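Local coordinates for putative metal binding protein (Coccidioides immitis, PDB 3CVG), which is a putative periplasmic metal-binding protein of the periplasmic binding protein superfamily, which probably binds its ligand between two lobes, at residues Pro19-Gly27 against Lys246-Phe254. Sequence-based numbering, arbitrary orientation.
Sequences PVQLRIGNG and KNAEMAKEF
At the sheet-helix interface in a lobe of the periplasmic-binding-protein fold, strand 20-26 is met by the N-terminal part of helix 248-259, whose Phe254 touches Leu22 and Ile24. The two axes approach to 7.8 Å at 58°; the helix presents Met250 and Phe254 to the strand, and Asn247 at its N-cap position adds a third contact. At the inner end Leu22 CD2 lies 4.3 Å from the centroid of the Phe254 ring, an off-centre CH-pi contact 29° from the ring normal. CG of Phe254 stands anti to its own backbone N (chi1 -178°), which carries the ring towards the strand side chains, where Ile24 CD1 comes within 4.0 Å of Phe254 CE2. Phe42 of helix 34-47 meets the same ring edge-to-face and extends this apolar layer.

Nearer the surface the contact changes character. The selenomethionine Met250, its chain bent at chi2 and chi3, crosses the Gln21 side chain at a slant, with Met250 CE 3.4 Å from Gln21 OE1 and also against Gln21 CB. Asn247 leans on the backbone, its CB 3.5 Å from Gln21 O; that carbonyl oxygen is buried here and has no polar partner in the model. Just before the N-cap, the extended Lys246 chain crosses the Arg23 side chain at about a right angle, with Lys246 CB 3.3 Å from Arg23 NH2 and CD over one face of the guanidinium. A salt bridge from Arg23 NH2 to Asp76 and a hydrogen bond from Arg23 NH1 to Gly73 O hold the guanidinium, and Asp76 also receives a weak hydrogen bond from Asn247 ND2.

Strand 20-26 runs parallel to strands 55-60 and 77-80, and a helix from far along the chain packs beside it: the layered alpha/beta arrangement of a periplasmic binding protein lobe.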
loop_
_atom_site.group_PDB
_atom_site.type_symbol
_atom_site.label_atom_id
_atom_site.label_comp_id
_atom_site.label_asym_id
_atom_site.label_seq_id
_atom_site.Cartn_x
_atom_site.Cartn_y
_atom_site.Cartn_z
ATOM N N PRO A 19 -27.740 10.922 5.540
ATOM C CA PRO A 19 -27.802 9.492 5.860
ATOM C C PRO A 19 -26.557 8.738 5.380
ATOM O O PRO A 19 -26.134 8.887 4.234
ATOM C CB PRO A 19 -29.065 9.042 5.133
ATOM C CG PRO A 19 -29.001 9.852 3.879
ATOM C CD PRO A 19 -28.600 11.236 4.384
ATOM N N VAL A 20 -25.972 7.938 6.267
ATOM C CA VAL A 20 -24.785 7.157 5.926
ATOM C C VAL A 20 -25.213 5.746 5.532
ATOM O O VAL A 20 -25.837 5.043 6.321
ATOM C CB VAL A 20 -23.811 7.064 7.123
ATOM C CG1 VAL A 20 -22.673 6.112 6.790
ATOM C CG2 VAL A 20 -23.256 8.439 7.456
ATOM N N GLN A 21 -24.879 5.332 4.313
ATOM C CA GLN A 21 -25.256 4.002 3.852
ATOM C C GLN A 21 -24.103 3.189 3.269
ATOM O O GLN A 21 -24.328 2.255 2.497
ATOM C CB GLN A 21 -26.376 4.105 2.815
ATOM C CG GLN A 21 -27.657 4.710 3.347
ATOM C CD GLN A 21 -28.785 4.649 2.334
ATOM O OE1 GLN A 21 -28.656 5.146 1.214
ATOM N NE2 GLN A 21 -29.899 4.038 2.725
ATOM N N LEU A 22 -22.875 3.544 3.637
ATOM C CA LEU A 22 -21.691 2.836 3.158
ATOM C C LEU A 22 -20.459 3.244 3.957
ATOM O O LEU A 22 -20.002 4.386 3.879
ATOM C CB LEU A 22 -21.457 3.111 1.664
ATOM C CG LEU A 22 -20.236 2.430 1.020
ATOM C CD1 LEU A 22 -20.313 0.928 1.229
ATOM C CD2 LEU A 22 -20.175 2.756 -0.465
ATOM N N ARG A 23 -19.930 2.295 4.727
ATOM C CA ARG A 23 -18.747 2.525 5.549
ATOM C C ARG A 23 -17.596 1.683 5.003
ATOM O O ARG A 23 -17.718 0.462 4.870
ATOM C CB ARG A 23 -19.042 2.138 6.995
ATOM C CG ARG A 23 -20.187 2.918 7.627
ATOM C CD ARG A 23 -20.689 2.201 8.864
ATOM N NE ARG A 23 -21.240 0.896 8.512
ATOM C CZ ARG A 23 -21.416 -0.102 9.371
ATOM N NH1 ARG A 23 -21.084 0.049 10.646
ATOM N NH2 ARG A 23 -21.916 -1.258 8.952
ATOM N N ILE A 24 -16.482 2.341 4.696
ATOM C CA ILE A 24 -15.315 1.666 4.138
ATOM C C ILE A 24 -14.085 1.785 5.030
ATOM O O ILE A 24 -13.709 2.884 5.439
ATOM C CB ILE A 24 -14.936 2.256 2.759
ATOM C CG1 ILE A 24 -16.170 2.361 1.865
ATOM C CG2 ILE A 24 -13.894 1.377 2.088
ATOM C CD1 ILE A 24 -15.928 3.148 0.588
ATOM N N GLY A 25 -13.461 0.649 5.323
ATOM C CA GLY A 25 -12.261 0.651 6.134
ATOM C C GLY A 25 -11.067 0.486 5.213
ATOM O O GLY A 25 -11.027 -0.434 4.395
ATOM N N ASN A 26 -10.093 1.380 5.324
ATOM C CA ASN A 26 -8.914 1.305 4.474
ATOM C C ASN A 26 -7.805 2.171 5.033
ATOM O O ASN A 26 -8.025 2.974 5.938
ATOM C CB ASN A 26 -9.251 1.765 3.051
ATOM C CG ASN A 26 -8.035 1.777 2.136
ATOM O OD1 ASN A 26 -7.379 0.749 1.936
ATOM N ND2 ASN A 26 -7.725 2.941 1.581
ATOM N N GLY A 27 -6.607 2.006 4.487
ATOM C CA GLY A 27 -5.487 2.796 4.953
ATOM C C GLY A 27 -4.949 3.753 3.909
ATOM O O GLY A 27 -5.320 4.927 3.878
ATOM N N LYS A 246 -23.868 -4.244 7.506
ATOM C CA LYS A 246 -25.113 -3.493 7.544
ATOM C C LYS A 246 -25.112 -2.856 6.155
ATOM O O LYS A 246 -24.059 -2.769 5.530
ATOM C CB LYS A 246 -25.024 -2.432 8.645
ATOM C CG LYS A 246 -26.193 -1.477 8.750
ATOM C CD LYS A 246 -25.889 -0.416 9.805
ATOM C CE LYS A 246 -26.917 0.704 9.796
ATOM N NZ LYS A 246 -26.534 1.810 10.727
ATOM N N ASN A 247 -26.263 -2.426 5.656
ATOM C CA ASN A 247 -26.303 -1.831 4.321
ATOM C C ASN A 247 -25.740 -2.850 3.333
ATOM O O ASN A 247 -24.982 -2.496 2.428
ATOM C CB ASN A 247 -25.441 -0.565 4.259
ATOM C CG ASN A 247 -25.741 0.407 5.378
ATOM O OD1 ASN A 247 -26.890 0.799 5.588
ATOM N ND2 ASN A 247 -24.700 0.817 6.096
ATOM N N ALA A 248 -26.108 -4.114 3.519
ATOM C CA ALA A 248 -25.627 -5.204 2.674
ATOM C C ALA A 248 -25.770 -4.983 1.169
ATOM O O ALA A 248 -24.790 -5.097 0.428
ATOM C CB ALA A 248 -26.316 -6.510 3.075
ATOM N N GLU A 249 -26.983 -4.675 0.716
ATOM C CA GLU A 249 -27.230 -4.470 -0.708
ATOM C C GLU A 249 -26.364 -3.388 -1.350
ATOM O O GLU A 249 -26.009 -3.489 -2.525
ATOM C CB GLU A 249 -28.708 -4.152 -0.960
ATOM C CG GLU A 249 -29.481 -5.285 -1.641
ATOM C CD GLU A 249 -30.252 -6.154 -0.662
ATOM O OE1 GLU A 249 -29.619 -6.755 0.236
ATOM O OE2 GLU A 249 -31.496 -6.235 -0.795
HETATM N N MSE A 250 -26.026 -2.355 -0.587
HETATM C CA MSE A 250 -25.195 -1.279 -1.107
HETATM C C MSE A 250 -23.726 -1.669 -1.164
HETATM O O MSE A 250 -22.989 -1.210 -2.040
HETATM C CB MSE A 250 -25.377 -0.026 -0.262
HETATM C CG MSE A 250 -26.504 0.841 -0.767
HETATM SE SE MSE A 250 -25.876 2.206 -1.984
HETATM C CE MSE A 250 -26.473 3.700 -0.917
ATOM N N ALA A 251 -23.305 -2.514 -0.227
ATOM C CA ALA A 251 -21.932 -2.992 -0.198
ATOM C C ALA A 251 -21.740 -3.837 -1.453
ATOM O O ALA A 251 -20.670 -3.844 -2.064
ATOM C CB ALA A 251 -21.695 -3.837 1.044
ATOM N N LYS A 252 -22.800 -4.551 -1.822
ATOM C CA LYS A 252 -22.805 -5.405 -3.001
ATOM C C LYS A 252 -22.801 -4.506 -4.236
ATOM O O LYS A 252 -22.182 -4.825 -5.251
ATOM C CB LYS A 252 -24.059 -6.285 -3.000
ATOM C CG LYS A 252 -24.046 -7.415 -4.018
ATOM C CD LYS A 252 -23.000 -8.459 -3.658
ATOM C CE LYS A 252 -23.063 -9.654 -4.594
ATOM N NZ LYS A 252 -22.027 -10.665 -4.242
ATOM N N GLU A 253 -23.502 -3.381 -4.133
ATOM C CA GLU A 253 -23.579 -2.413 -5.222
ATOM C C GLU A 253 -22.216 -1.772 -5.438
ATOM O O GLU A 253 -21.733 -1.678 -6.567
ATOM C CB GLU A 253 -24.596 -1.319 -4.893
ATOM C CG GLU A 253 -26.039 -1.768 -4.951
ATOM C CD GLU A 253 -26.503 -2.028 -6.369
ATOM O OE1 GLU A 253 -26.507 -1.076 -7.182
ATOM O OE2 GLU A 253 -26.863 -3.185 -6.670
ATOM N N PHE A 254 -21.603 -1.320 -4.348
ATOM C CA PHE A 254 -20.296 -0.691 -4.436
ATOM C C PHE A 254 -19.286 -1.674 -5.017
ATOM O O PHE A 254 -18.524 -1.330 -5.918
ATOM C CB PHE A 254 -19.817 -0.227 -3.058
ATOM C CG PHE A 254 -18.493 0.483 -3.095
ATOM C CD1 PHE A 254 -18.347 1.662 -3.819
ATOM C CD2 PHE A 254 -17.387 -0.038 -2.435
ATOM C CE1 PHE A 254 -17.118 2.312 -3.890
ATOM C CE2 PHE A 254 -16.151 0.607 -2.500
ATOM C CZ PHE A 254 -16.019 1.786 -3.230
#